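Local coordinates for cell wall surface anchor family protein (PDB 3PG2) that binds calcium ions and, as a cell-wall-linked pilin, probably builds the shaft of a pilus on the surface of Streptococcus agalactiae, at residues D5-D10 with T36-L41; A21-G26 with S138-K143; G42-F47 with Y158-D163; D75-I80 with K101-L106; G263-Y268 with E287-Q292. All coordinates share one frame; numbering follows the deposited sequence.

How the contacts relate
Contacts 1, 3 and 4 cluster at the end of the Cna-B-like domain that holds the second calcium site, their centres about 11 to 15 Å apart. Contact 3 supplies Glu-45, Asp-159, Thr-161 and Asp-163 to that ion, and contact 1 supplies Asp-10 to the other. Contacts 1 and 3 meet directly: Glu-6 OE1 lies 2.6 Å from Tyr-158 OH, probably a hydrogen bond, while Pro-7 and Pro-38 pack on Tyr-44. The helix of contact 4 touches both, Ile-103 meeting Leu-41, and Lys-101 and Ala-104 meeting Gly-42. Contact 2 lies near the middle of the chain, beside strand 178-189; contact 5, in the prealbumin-like domain, is about 16 Å from it between centres.

Contact 1: residues D5-D10 with T36-L41; sequences DEPKTD and TIPANL. With CA (calcium ion), chain C.
Asp-5 hooks its carboxylate onto the type I turn from Pro-38 to Leu-41, holding the lead-in to strand 9-13 to the loop between strands 29-35 and 46-52. OD1 takes the N-H of Ala-39 on its syn side at 3.0 Å (Ala-39 N to Asp-5 OD1) in a nearly straight bond, 169° at the hydrogen, and OD2 receives Asn-40 N at 3.2 Å, so two successive amides are held by one acid. The first torsion of Asp-5 (chi1 -164°) turns CG away from its own N and out over the turn. At the other end Thr-36 grips Lys-8 twice: Lys-8 N donates to Thr-36 OG1 at 2.9 Å, and Thr-36 N donates to Lys-8 O, also 2.9 Å. One water links OG1 to Asp-5 O. Between these polar ends Pro-38 fills the middle, its CG 3.8 Å from CG of Pro-7, the two rings crossing at about a right angle. Further along, Asp-10 binds a calcium ion through both carboxylate oxygens, joined by the backbone O of Lys-11, OD1 of Asp-12 and of Asp-19, and two waters. Around the contact, Pro-7 packs on Leu-156 of strand 155-159, and Thr-36 on Leu-119 of helix 116-121.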
# COMPACT_ATOMS: atom_id res chain seq x y z
N ASP A 5 3.84 -29.95 13.51
CA ASP A 5 5.09 -29.36 12.94
C ASP A 5 4.82 -28.71 11.57
O ASP A 5 5.71 -28.05 11.01
CB ASP A 5 6.16 -30.45 12.81
CG ASP A 5 7.57 -29.89 12.60
OD1 ASP A 5 7.89 -28.80 13.14
OD2 ASP A 5 8.38 -30.57 11.91
N GLU A 6 3.61 -28.89 11.04
CA GLU A 6 3.32 -28.41 9.68
C GLU A 6 3.17 -26.87 9.63
O GLU A 6 2.94 -26.25 10.66
CB GLU A 6 2.10 -29.14 9.11
CG GLU A 6 2.35 -30.63 8.95
CD GLU A 6 1.08 -31.44 8.69
OE1 GLU A 6 0.18 -30.95 7.98
OE2 GLU A 6 1.02 -32.57 9.19
N PRO A 7 3.37 -26.26 8.44
CA PRO A 7 3.52 -24.79 8.41
C PRO A 7 2.27 -24.00 8.80
O PRO A 7 1.17 -24.33 8.35
CB PRO A 7 3.87 -24.49 6.94
CG PRO A 7 4.43 -25.78 6.40
CD PRO A 7 3.72 -26.88 7.16
N LYS A 8 2.47 -22.97 9.62
CA LYS A 8 1.45 -21.95 9.88
C LYS A 8 1.90 -20.75 9.06
O LYS A 8 3.09 -20.52 8.92
CB LYS A 8 1.41 -21.60 11.38
CG LYS A 8 0.57 -22.58 12.23
CD LYS A 8 1.07 -23.98 12.14
CE LYS A 8 0.16 -24.97 12.82
NZ LYS A 8 0.22 -26.30 12.13
N THR A 9 0.94 -19.99 8.52
CA THR A 9 1.27 -18.86 7.65
C THR A 9 0.58 -17.57 8.09
O THR A 9 -0.45 -17.58 8.79
CB THR A 9 0.89 -19.13 6.17
OG1 THR A 9 -0.44 -19.64 6.10
CG2 THR A 9 1.86 -20.14 5.52
N ASP A 10 1.15 -16.45 7.68
CA ASP A 10 0.62 -15.14 8.04
C ASP A 10 1.15 -14.12 7.03
O ASP A 10 2.19 -14.34 6.44
CB ASP A 10 1.02 -14.72 9.48
CG ASP A 10 0.51 -13.33 9.83
OD1 ASP A 10 -0.64 -13.01 9.47
OD2 ASP A 10 1.25 -12.51 10.43
N THR A 36 5.98 -20.43 9.29
CA THR A 36 6.87 -21.20 10.17
C THR A 36 7.63 -22.25 9.36
O THR A 36 7.17 -22.70 8.31
CB THR A 36 6.11 -21.89 11.33
OG1 THR A 36 5.13 -22.79 10.80
CG2 THR A 36 5.43 -20.84 12.24
N ILE A 37 8.81 -22.63 9.86
CA ILE A 37 9.65 -23.61 9.21
C ILE A 37 9.51 -24.92 9.98
O ILE A 37 9.86 -24.97 11.16
CB ILE A 37 11.16 -23.22 9.26
CG1 ILE A 37 11.38 -21.79 8.76
CG2 ILE A 37 11.99 -24.24 8.47
CD1 ILE A 37 11.29 -21.66 7.26
N PRO A 38 8.98 -25.96 9.34
CA PRO A 38 8.91 -27.32 9.92
C PRO A 38 10.29 -27.83 10.32
O PRO A 38 11.25 -27.65 9.57
CB PRO A 38 8.40 -28.16 8.75
CG PRO A 38 7.57 -27.16 7.93
CD PRO A 38 8.38 -25.90 7.99
N ALA A 39 10.41 -28.47 11.49
CA ALA A 39 11.67 -29.13 11.85
C ALA A 39 12.08 -30.19 10.83
O ALA A 39 13.26 -30.43 10.62
CB ALA A 39 11.59 -29.76 13.25
N ASN A 40 11.11 -30.81 10.17
CA ASN A 40 11.41 -31.83 9.16
C ASN A 40 11.28 -31.32 7.71
O ASN A 40 10.89 -32.08 6.81
CB ASN A 40 10.48 -33.00 9.37
CG ASN A 40 9.09 -32.64 9.05
OD1 ASN A 40 8.63 -31.55 9.39
ND2 ASN A 40 8.39 -33.52 8.36
N LEU A 41 11.61 -30.05 7.49
CA LEU A 41 11.54 -29.44 6.16
C LEU A 41 12.31 -30.25 5.13
O LEU A 41 11.92 -30.33 3.96
CB LEU A 41 12.06 -28.00 6.21
CG LEU A 41 12.05 -27.20 4.90
CD1 LEU A 41 10.61 -26.89 4.49
CD2 LEU A 41 12.89 -25.91 5.07
CA CA C . -0.22 -10.52 9.99
O HOH W 1 6.20 -25.38 11.18
O HOH W 2 -2.63 -10.75 9.65
O HOH W 3 -0.41 -10.44 12.34

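Contact 2: residues A21-G26 with S138-K143; sequences AGYTIG and STINEK
Ile-25 and Ile-140 lie where two backbones meet crosswise, the touching parts running 77° apart, and a single direct hydrogen bond joins them: Gly-26 N to Ile-140 O, 2.9 Å. Residues 138-143 comprise the end of strand 132-140 and the chain just after it, while 21-26 run out of strand 20-22, which pairs in parallel with strand 178-189, probably where the Cna-B-like and prealbumin-like parts meet. Ile-25 lays its side chain along the departing chain, with CG2 3.4 Å from Ile-140 O and CD1 3.5 Å from Asn-141 O. Its CG1 meets CG2 of Ile-140 at 4.1 Å. The other branch of Ile-140, set opposite its own carbonyl carbon (chi1 -57°), reaches back so that CD1 touches Tyr-23 CB at 3.9 Å, near the plane of the tyrosine ring and at its edge; the ring itself stacks with Phe-29. Thr-139 CG2 rests on Gly-26 O, and the backbone conformation of Gly-26 (phi 90°) by itself calls for glycine. Val-179 and Thr-181 flank Ile-140, and helix 216-221 covers Ile-25. Just beyond, Asn-141 forms an Asx turn, OD1 accepting Lys-143 N. A bridging water donates to Thr-24 O and accepts from Ile-140 N, each at 2.9 Å.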
# COMPACT_ATOMS: atom_id res chain seq x y z
N ALA A 21 -1.86 -0.37 7.08
CA ALA A 21 -1.09 0.84 6.77
C ALA A 21 -1.77 1.71 5.71
O ALA A 21 -2.48 1.19 4.83
CB ALA A 21 0.33 0.50 6.34
N GLY A 22 -1.50 3.01 5.78
CA GLY A 22 -2.01 3.96 4.78
C GLY A 22 -0.89 4.59 3.96
O GLY A 22 0.15 4.98 4.51
N TYR A 23 -1.11 4.69 2.66
CA TYR A 23 -0.12 5.21 1.71
C TYR A 23 -0.68 6.17 0.67
O TYR A 23 -1.82 6.07 0.26
CB TYR A 23 0.53 4.06 0.95
CG TYR A 23 1.38 3.16 1.81
CD1 TYR A 23 2.64 3.57 2.24
CD2 TYR A 23 0.90 1.91 2.22
CE1 TYR A 23 3.43 2.72 3.04
CE2 TYR A 23 1.69 1.07 3.02
CZ TYR A 23 2.94 1.49 3.42
OH TYR A 23 3.70 0.65 4.20
N THR A 24 0.18 7.08 0.24
CA THR A 24 -0.03 7.86 -0.95
C THR A 24 0.18 6.95 -2.17
O THR A 24 1.09 6.13 -2.19
CB THR A 24 0.95 9.02 -0.97
OG1 THR A 24 0.62 9.91 0.10
CG2 THR A 24 0.91 9.79 -2.32
N ILE A 25 -0.67 7.12 -3.19
CA ILE A 25 -0.56 6.33 -4.43
C ILE A 25 0.83 6.51 -5.05
O ILE A 25 1.33 7.64 -5.12
CB ILE A 25 -1.69 6.71 -5.43
CG1 ILE A 25 -3.04 6.16 -4.91
CG2 ILE A 25 -1.37 6.25 -6.87
CD1 ILE A 25 -4.27 6.51 -5.80
N GLY A 26 1.45 5.39 -5.44
CA GLY A 26 2.82 5.36 -5.98
C GLY A 26 3.99 5.18 -5.00
O GLY A 26 5.13 4.95 -5.42
N SER A 138 5.64 -3.29 -3.44
CA SER A 138 4.31 -3.05 -3.98
C SER A 138 4.02 -1.55 -3.93
O SER A 138 4.61 -0.83 -3.13
CB SER A 138 3.32 -3.74 -3.05
OG SER A 138 2.01 -3.70 -3.59
N THR A 139 3.09 -1.09 -4.78
CA THR A 139 2.46 0.22 -4.59
C THR A 139 0.94 0.11 -4.61
O THR A 139 0.38 -0.90 -5.04
CB THR A 139 2.85 1.25 -5.70
OG1 THR A 139 2.34 0.79 -6.96
CG2 THR A 139 4.35 1.44 -5.76
N ILE A 140 0.27 1.15 -4.12
CA ILE A 140 -1.15 1.32 -4.41
C ILE A 140 -1.14 2.15 -5.67
O ILE A 140 -0.43 3.18 -5.76
CB ILE A 140 -1.92 2.08 -3.30
CG1 ILE A 140 -1.78 1.38 -1.93
CG2 ILE A 140 -3.40 2.23 -3.69
CD1 ILE A 140 -2.46 2.12 -0.75
N ASN A 141 -1.91 1.70 -6.65
CA ASN A 141 -1.99 2.37 -7.94
C ASN A 141 -3.26 3.22 -8.10
O ASN A 141 -4.08 3.32 -7.17
CB ASN A 141 -1.81 1.35 -9.09
CG ASN A 141 -2.92 0.30 -9.14
OD1 ASN A 141 -4.10 0.64 -9.09
ND2 ASN A 141 -2.54 -0.99 -9.28
N GLU A 142 -3.41 3.83 -9.28
CA GLU A 142 -4.53 4.72 -9.59
C GLU A 142 -5.90 4.04 -9.57
O GLU A 142 -6.92 4.72 -9.66
CB GLU A 142 -4.30 5.43 -10.94
CG GLU A 142 -4.38 4.53 -12.19
CD GLU A 142 -3.11 3.74 -12.48
OE1 GLU A 142 -2.12 3.83 -11.72
OE2 GLU A 142 -3.10 3.02 -13.49
N LYS A 143 -5.94 2.71 -9.48
CA LYS A 143 -7.23 2.01 -9.57
C LYS A 143 -7.89 1.81 -8.21
O LYS A 143 -8.97 1.23 -8.10
CB LYS A 143 -7.09 0.70 -10.34
CG LYS A 143 -6.49 0.92 -11.76
CD LYS A 143 -6.36 -0.35 -12.58
CE LYS A 143 -5.20 -1.22 -12.07
NZ LYS A 143 -5.08 -2.48 -12.85
O HOH W 4 1.55 3.26 -2.60

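Contact 3: residues G42-F47 with Y158-D163; sequences GDYEKF and YDHTPD. With CA (calcium ion), chain D.
The Tyr-44 ring lies against the turn at His-160, whose CA sits over one face 3.5 Å from the ring centroid and only 9° off the normal, a CH-pi contact. His-160 CB comes closer still to the phenol end, 3.2 Å from Tyr-44 CZ. Tyr-44 CD2 meets the edge of the Phe-47 ring, in its plane, while Tyr-44 CE2 approaches Tyr-158 CD1 obliquely. Thr-161 CG2 lies over one face of the His-160 imidazole, toward its rim. Beside these rings the backbones run antiparallel. Glu-45 N bonds to Asp-159 O (2.8 Å) just before strand 46-52, and Asp-159 N to Lys-46 O (2.9 Å); the regular pairing is that of Phe-47 with Tyr-158, a non-hydrogen-bonded pair.

Beyond the strand ends a calcium ion ties the segments together. From 42-47, Glu-45 OE1 binds it at 2.4 Å. From 158-163 come both oxygens of Asp-159, whose CG stands opposite its backbone N (chi1 -178°), O and OG1 of Thr-161, and Asp-163 OD1, the last at 2.5 Å from the ion; Ala-165 and Asn-167 complete the site. Asp-159 OD1 also accepts Thr-161 N, an Asx turn that brings Thr-161 round to the ion, and Glu-45 OE2 is held by Lys-164 N. Three carboxylates thus converge, Glu-45 OE1 only 3.3 Å from Asp-159 OD2, and without the cation they would presumably repel, so calcium probably stabilises this end of the domain.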
# COMPACT_ATOMS: atom_id res chain seq x y z
N GLY A 42 13.41 -30.85 5.57
CA GLY A 42 14.21 -31.74 4.73
C GLY A 42 13.38 -32.76 3.97
O GLY A 42 13.75 -33.12 2.86
N ASP A 43 12.27 -33.20 4.56
CA ASP A 43 11.39 -34.23 3.97
C ASP A 43 10.46 -33.72 2.88
O ASP A 43 9.87 -34.51 2.14
CB ASP A 43 10.50 -34.87 5.05
CG ASP A 43 11.26 -35.74 6.01
OD1 ASP A 43 12.38 -36.17 5.67
OD2 ASP A 43 10.72 -35.97 7.11
N TYR A 44 10.30 -32.40 2.78
CA TYR A 44 9.20 -31.85 1.99
C TYR A 44 9.36 -32.07 0.48
O TYR A 44 10.46 -31.90 -0.06
CB TYR A 44 9.00 -30.36 2.31
CG TYR A 44 8.14 -30.14 3.55
CD1 TYR A 44 8.43 -30.80 4.74
CD2 TYR A 44 7.04 -29.27 3.52
CE1 TYR A 44 7.67 -30.61 5.88
CE2 TYR A 44 6.26 -29.07 4.68
CZ TYR A 44 6.59 -29.73 5.85
OH TYR A 44 5.84 -29.56 6.99
N GLU A 45 8.26 -32.41 -0.17
CA GLU A 45 8.23 -32.66 -1.60
C GLU A 45 7.60 -31.50 -2.37
O GLU A 45 7.62 -31.47 -3.60
CB GLU A 45 7.45 -33.95 -1.88
CG GLU A 45 8.18 -35.20 -1.31
CD GLU A 45 7.44 -36.49 -1.58
OE1 GLU A 45 6.20 -36.47 -1.78
OE2 GLU A 45 8.10 -37.54 -1.55
N LYS A 46 7.04 -30.54 -1.64
CA LYS A 46 6.48 -29.35 -2.29
C LYS A 46 6.38 -28.25 -1.26
O LYS A 46 6.03 -28.52 -0.11
CB LYS A 46 5.07 -29.66 -2.81
CG LYS A 46 4.47 -28.63 -3.77
CD LYS A 46 3.08 -29.09 -4.20
CE LYS A 46 2.29 -27.96 -4.82
NZ LYS A 46 2.62 -27.80 -6.27
N PHE A 47 6.66 -27.03 -1.70
CA PHE A 47 6.54 -25.86 -0.85
C PHE A 47 6.35 -24.65 -1.75
O PHE A 47 7.31 -24.04 -2.22
CB PHE A 47 7.76 -25.69 0.05
CG PHE A 47 7.51 -24.86 1.26
CD1 PHE A 47 7.25 -25.46 2.49
CD2 PHE A 47 7.54 -23.46 1.18
CE1 PHE A 47 7.02 -24.68 3.62
CE2 PHE A 47 7.31 -22.68 2.31
CZ PHE A 47 7.04 -23.29 3.52
N TYR A 158 1.87 -27.16 0.70
CA TYR A 158 3.05 -27.88 1.18
C TYR A 158 2.83 -29.38 1.19
O TYR A 158 1.73 -29.84 1.49
CB TYR A 158 3.42 -27.40 2.59
CG TYR A 158 2.42 -27.77 3.66
CD1 TYR A 158 2.55 -28.96 4.37
CD2 TYR A 158 1.35 -26.92 3.97
CE1 TYR A 158 1.63 -29.31 5.37
CE2 TYR A 158 0.43 -27.26 4.97
CZ TYR A 158 0.59 -28.46 5.66
OH TYR A 158 -0.28 -28.83 6.65
N ASP A 159 3.87 -30.14 0.84
CA ASP A 159 3.83 -31.60 0.93
C ASP A 159 4.90 -32.05 1.91
O ASP A 159 6.08 -32.06 1.57
CB ASP A 159 4.03 -32.19 -0.47
CG ASP A 159 3.96 -33.71 -0.49
OD1 ASP A 159 4.17 -34.35 0.56
OD2 ASP A 159 3.71 -34.26 -1.57
N HIS A 160 4.49 -32.41 3.13
CA HIS A 160 5.41 -32.81 4.21
C HIS A 160 5.77 -34.30 4.21
O HIS A 160 6.63 -34.71 4.96
CB HIS A 160 4.85 -32.44 5.59
CG HIS A 160 3.67 -33.26 6.03
ND1 HIS A 160 3.77 -34.31 6.92
CD2 HIS A 160 2.36 -33.17 5.71
CE1 HIS A 160 2.57 -34.83 7.13
NE2 HIS A 160 1.70 -34.15 6.40
N THR A 161 5.11 -35.09 3.37
CA THR A 161 5.33 -36.53 3.39
C THR A 161 6.38 -36.95 2.35
O THR A 161 6.16 -36.76 1.15
CB THR A 161 4.00 -37.29 3.16
OG1 THR A 161 3.41 -36.88 1.90
CG2 THR A 161 3.04 -37.00 4.28
N PRO A 162 7.54 -37.52 2.80
CA PRO A 162 8.55 -38.00 1.84
C PRO A 162 8.22 -39.41 1.30
O PRO A 162 9.03 -40.35 1.39
CB PRO A 162 9.84 -38.01 2.67
CG PRO A 162 9.33 -38.29 4.12
CD PRO A 162 7.95 -37.72 4.21
N ASP A 163 7.03 -39.53 0.73
CA ASP A 163 6.49 -40.83 0.32
C ASP A 163 6.39 -41.01 -1.20
O ASP A 163 5.84 -42.01 -1.66
CB ASP A 163 5.11 -41.03 0.96
CG ASP A 163 4.10 -39.95 0.56
OD1 ASP A 163 4.47 -39.03 -0.22
OD2 ASP A 163 2.95 -40.00 1.04
CA CA D . 4.22 -36.57 -0.40
O HOH W 5 7.34 -35.36 7.23

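Contact 4: residues D75-I80 with K101-L106; sequences DEHYTI and KEIAEL
Glu-102 is the first residue of the helical segment to meet His-77. Its CG points away from its own backbone N (chi1 -175°) and the chain beyond is extended, which carries the carboxylate across to the ring. There OE2 lies 3.0 Å from His-77 CE1, with the carboxylate and imidazole planes almost perpendicular at 89°; this is a polar approach to a ring carbon and no hydrogen bond spans the segments. The same oxygen faces another acid, Glu-76 OE2, at 3.7 Å. The like charges are probably eased by Lys-99, which makes a salt bridge with Glu-102 OE1; Glu-76 OE1 accepts a hydrogen bond from Asn-73.

One residue on, Ile-103 slides past the histidine in the opposite direction, its CG1 4.0 Å from His-77 ND1 and its CD1 4.2 Å from His-77 CB; it also touches Ile-67 of strand 57-67. Leu-106, a turn later, only brushes the ring, CD1 standing 4.5 Å from CE1 of His-77, and touches Leu-72 as well. On the histidine's own side, Glu-76 CG sits over the centre of one ring face, so the imidazole lies between Glu-76 CG on one side and Ile-103 and Leu-106 on the other. A short helix thus packs against the turn that enters strand 78-81, an outermost strand of its sheet, at one end of the beta-rich Cna-B-like domain.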
# COMPACT_ATOMS: atom_id res chain seq x y z
N ASP A 75 16.60 -18.64 -7.96
CA ASP A 75 16.97 -19.58 -9.01
C ASP A 75 17.95 -20.64 -8.54
O ASP A 75 18.29 -21.55 -9.29
CB ASP A 75 17.47 -18.84 -10.27
CG ASP A 75 16.34 -18.15 -11.02
OD1 ASP A 75 15.18 -18.66 -11.01
OD2 ASP A 75 16.58 -17.07 -11.59
N GLU A 76 18.38 -20.55 -7.29
CA GLU A 76 19.09 -21.65 -6.66
C GLU A 76 18.21 -22.44 -5.69
O GLU A 76 18.08 -23.67 -5.81
CB GLU A 76 20.33 -21.14 -5.92
CG GLU A 76 21.07 -22.29 -5.22
CD GLU A 76 22.33 -21.86 -4.49
OE1 GLU A 76 22.52 -20.65 -4.25
OE2 GLU A 76 23.13 -22.77 -4.16
N HIS A 77 17.60 -21.73 -4.73
CA HIS A 77 16.69 -22.36 -3.76
C HIS A 77 15.20 -22.28 -4.13
O HIS A 77 14.38 -23.10 -3.68
CB HIS A 77 16.90 -21.77 -2.35
CG HIS A 77 18.32 -21.78 -1.87
ND1 HIS A 77 18.98 -22.94 -1.49
CD2 HIS A 77 19.21 -20.78 -1.69
CE1 HIS A 77 20.21 -22.65 -1.13
NE2 HIS A 77 20.38 -21.34 -1.23
N TYR A 78 14.83 -21.30 -4.94
CA TYR A 78 13.43 -21.09 -5.28
C TYR A 78 13.28 -20.44 -6.65
O TYR A 78 14.24 -19.90 -7.20
CB TYR A 78 12.76 -20.19 -4.23
CG TYR A 78 13.32 -18.79 -4.13
CD1 TYR A 78 12.81 -17.75 -4.91
CD2 TYR A 78 14.36 -18.48 -3.24
CE1 TYR A 78 13.32 -16.44 -4.81
CE2 TYR A 78 14.85 -17.18 -3.13
CZ TYR A 78 14.34 -16.17 -3.93
OH TYR A 78 14.81 -14.88 -3.84
N THR A 79 12.07 -20.46 -7.19
CA THR A 79 11.81 -19.73 -8.43
C THR A 79 10.60 -18.82 -8.29
O THR A 79 9.65 -19.13 -7.56
CB THR A 79 11.69 -20.67 -9.63
OG1 THR A 79 10.53 -21.48 -9.47
CG2 THR A 79 12.88 -21.60 -9.69
N ILE A 80 10.65 -17.69 -8.99
CA ILE A 80 9.57 -16.73 -8.97
C ILE A 80 8.83 -16.69 -10.31
O ILE A 80 9.44 -16.72 -11.38
CB ILE A 80 10.11 -15.32 -8.65
CG1 ILE A 80 10.61 -15.27 -7.19
CG2 ILE A 80 9.06 -14.25 -8.90
CD1 ILE A 80 11.44 -14.01 -6.87
N LYS A 101 16.47 -30.55 1.60
CA LYS A 101 17.56 -30.89 2.55
C LYS A 101 18.60 -29.78 2.72
O LYS A 101 19.02 -29.49 3.86
CB LYS A 101 18.25 -32.18 2.14
CG LYS A 101 17.37 -33.40 2.15
CD LYS A 101 17.11 -33.88 3.56
CE LYS A 101 16.84 -35.37 3.57
NZ LYS A 101 17.92 -36.08 2.83
N GLU A 102 19.04 -29.17 1.61
CA GLU A 102 20.03 -28.09 1.65
C GLU A 102 19.52 -26.89 2.47
O GLU A 102 20.25 -26.31 3.30
CB GLU A 102 20.37 -27.64 0.23
CG GLU A 102 21.48 -26.59 0.12
CD GLU A 102 21.88 -26.33 -1.33
OE1 GLU A 102 22.31 -27.28 -2.01
OE2 GLU A 102 21.75 -25.17 -1.78
N ILE A 103 18.26 -26.52 2.23
CA ILE A 103 17.64 -25.44 2.99
C ILE A 103 17.57 -25.78 4.47
O ILE A 103 17.95 -24.96 5.30
CB ILE A 103 16.24 -25.07 2.44
CG1 ILE A 103 16.35 -24.64 0.97
CG2 ILE A 103 15.62 -23.96 3.30
CD1 ILE A 103 15.02 -24.42 0.26
N ALA A 104 17.12 -27.00 4.79
CA ALA A 104 17.05 -27.47 6.17
C ALA A 104 18.42 -27.43 6.86
O ALA A 104 18.51 -27.04 8.03
CB ALA A 104 16.47 -28.86 6.24
N GLU A 105 19.48 -27.79 6.14
CA GLU A 105 20.83 -27.74 6.68
C GLU A 105 21.23 -26.31 7.08
O GLU A 105 21.94 -26.11 8.07
CB GLU A 105 21.84 -28.33 5.69
CG GLU A 105 23.18 -28.74 6.29
CD GLU A 105 23.11 -30.01 7.13
OE1 GLU A 105 22.02 -30.62 7.23
OE2 GLU A 105 24.15 -30.41 7.70
N LEU A 106 20.75 -25.32 6.35
CA LEU A 106 21.03 -23.93 6.70
C LEU A 106 20.46 -23.52 8.05
O LEU A 106 20.99 -22.60 8.67
CB LEU A 106 20.53 -22.97 5.62
CG LEU A 106 21.13 -23.06 4.22
CD1 LEU A 106 20.46 -22.04 3.31
CD2 LEU A 106 22.64 -22.84 4.25

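Contact 5: residues G263-Y268 with E287-Q292; sequences GTAVTY and EFTVSQ
Tyr-268 and Phe-288 make the dense side of this contact. Tyr-268 CB sits over the face of the phenylalanine ring, 3.8 Å from the Phe-288 centroid, with Phe-288 CZ as close as 3.4 Å to that CB. Phe-288 CG stands between its own N and carbonyl carbon (chi1 66°), which swings the ring across to Tyr-268. The two ring planes are only 21° apart but slid so far that they barely overlap. Val-290 CG2 fills in against Tyr-268 CD2 at 3.7 Å. Leu-253 touches both aromatics, Phe-186 meets Phe-288 edge-to-face, and the tyrosine hydroxyl is bonded to Ala-254 O.

The frame is an antiparallel beta hairpin of the prealbumin-like domain, strands 266-274 and 286-290. Val-266 with Val-290 and Tyr-268 with Phe-288 are hydrogen-bonded pairs, the shortest bond running from Tyr-268 N to Phe-288 O at 2.8 Å. Ala-265 is tight too, its CB 3.1 Å from Val-290 O and against Ser-291 CB.

Thr-267 and Thr-289, the non-hydrogen-bonded pair, project from the other face, where the fit is looser and wetter. Thr-267 OG1 touches Thr-289 CG2 at 3.5 Å, and a water lies between that hydroxyl and Glu-287 OE1. Past the strand ends a second water, instead of a direct bond, links Gly-263 O to Gln-292 N.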
# COMPACT_ATOMS: atom_id res chain seq x y z
N GLY A 263 -9.11 4.58 10.30
CA GLY A 263 -8.24 5.19 11.31
C GLY A 263 -7.92 6.67 11.12
O GLY A 263 -8.47 7.32 10.25
N THR A 264 -6.99 7.16 11.95
CA THR A 264 -6.72 8.58 12.14
C THR A 264 -6.49 9.35 10.84
O THR A 264 -5.67 8.94 10.03
CB THR A 264 -5.47 8.74 13.01
OG1 THR A 264 -5.61 7.90 14.16
CG2 THR A 264 -5.25 10.21 13.40
N ALA A 265 -7.19 10.47 10.68
CA ALA A 265 -7.03 11.32 9.51
C ALA A 265 -5.67 12.03 9.56
O ALA A 265 -5.11 12.23 10.63
CB ALA A 265 -8.18 12.36 9.44
N VAL A 266 -5.16 12.42 8.39
CA VAL A 266 -3.87 13.09 8.29
C VAL A 266 -4.10 14.51 7.74
O VAL A 266 -4.87 14.70 6.81
CB VAL A 266 -2.90 12.30 7.37
CG1 VAL A 266 -1.68 13.14 6.94
CG2 VAL A 266 -2.47 10.95 8.07
N THR A 267 -3.39 15.47 8.32
CA THR A 267 -3.46 16.86 7.90
C THR A 267 -2.49 17.13 6.77
O THR A 267 -1.33 16.73 6.82
CB THR A 267 -3.16 17.80 9.09
OG1 THR A 267 -4.13 17.57 10.11
CG2 THR A 267 -3.19 19.27 8.68
N TYR A 268 -2.99 17.80 5.74
CA TYR A 268 -2.11 18.34 4.70
C TYR A 268 -2.37 19.84 4.62
O TYR A 268 -3.24 20.33 5.33
CB TYR A 268 -2.42 17.70 3.37
CG TYR A 268 -2.05 16.23 3.33
CD1 TYR A 268 -0.82 15.82 2.83
CD2 TYR A 268 -2.93 15.26 3.82
CE1 TYR A 268 -0.47 14.44 2.79
CE2 TYR A 268 -2.60 13.90 3.77
CZ TYR A 268 -1.37 13.50 3.27
OH TYR A 268 -1.06 12.14 3.25
N GLU A 287 -5.15 24.46 5.80
CA GLU A 287 -5.07 23.03 6.16
C GLU A 287 -6.32 22.27 5.72
O GLU A 287 -7.41 22.84 5.60
CB GLU A 287 -4.88 22.85 7.67
CG GLU A 287 -3.64 23.52 8.19
CD GLU A 287 -3.34 23.17 9.63
OE1 GLU A 287 -4.27 22.79 10.37
OE2 GLU A 287 -2.15 23.28 10.03
N PHE A 288 -6.16 20.97 5.48
CA PHE A 288 -7.32 20.08 5.29
C PHE A 288 -6.91 18.70 5.78
O PHE A 288 -5.72 18.44 5.96
CB PHE A 288 -7.76 20.04 3.81
CG PHE A 288 -6.75 19.40 2.89
CD1 PHE A 288 -6.81 18.03 2.60
CD2 PHE A 288 -5.74 20.17 2.28
CE1 PHE A 288 -5.89 17.43 1.73
CE2 PHE A 288 -4.81 19.59 1.41
CZ PHE A 288 -4.88 18.21 1.12
N THR A 289 -7.87 17.82 6.01
CA THR A 289 -7.54 16.45 6.43
C THR A 289 -8.06 15.43 5.45
O THR A 289 -9.11 15.64 4.82
CB THR A 289 -8.10 16.09 7.82
OG1 THR A 289 -9.50 16.34 7.85
CG2 THR A 289 -7.39 16.88 8.93
N VAL A 290 -7.31 14.33 5.33
CA VAL A 290 -7.72 13.18 4.52
C VAL A 290 -8.14 12.08 5.50
O VAL A 290 -7.43 11.78 6.46
CB VAL A 290 -6.60 12.71 3.57
CG1 VAL A 290 -7.04 11.50 2.74
CG2 VAL A 290 -6.16 13.87 2.65
N SER A 291 -9.32 11.52 5.27
CA SER A 291 -9.85 10.47 6.14
C SER A 291 -10.49 9.44 5.24
O SER A 291 -10.50 9.59 4.01
CB SER A 291 -10.95 11.04 7.04
OG SER A 291 -12.10 11.39 6.27
N GLN A 292 -11.09 8.42 5.84
CA GLN A 292 -11.77 7.39 5.07
C GLN A 292 -12.89 7.97 4.19
O GLN A 292 -13.19 7.44 3.11
CB GLN A 292 -12.34 6.31 5.98
CG GLN A 292 -13.16 5.25 5.23
CD GLN A 292 -13.56 4.07 6.10
OE1 GLN A 292 -14.18 4.23 7.15
NE2 GLN A 292 -13.19 2.88 5.66
O HOH W 6 -10.71 7.76 8.62
O HOH W 7 -5.70 20.39 10.21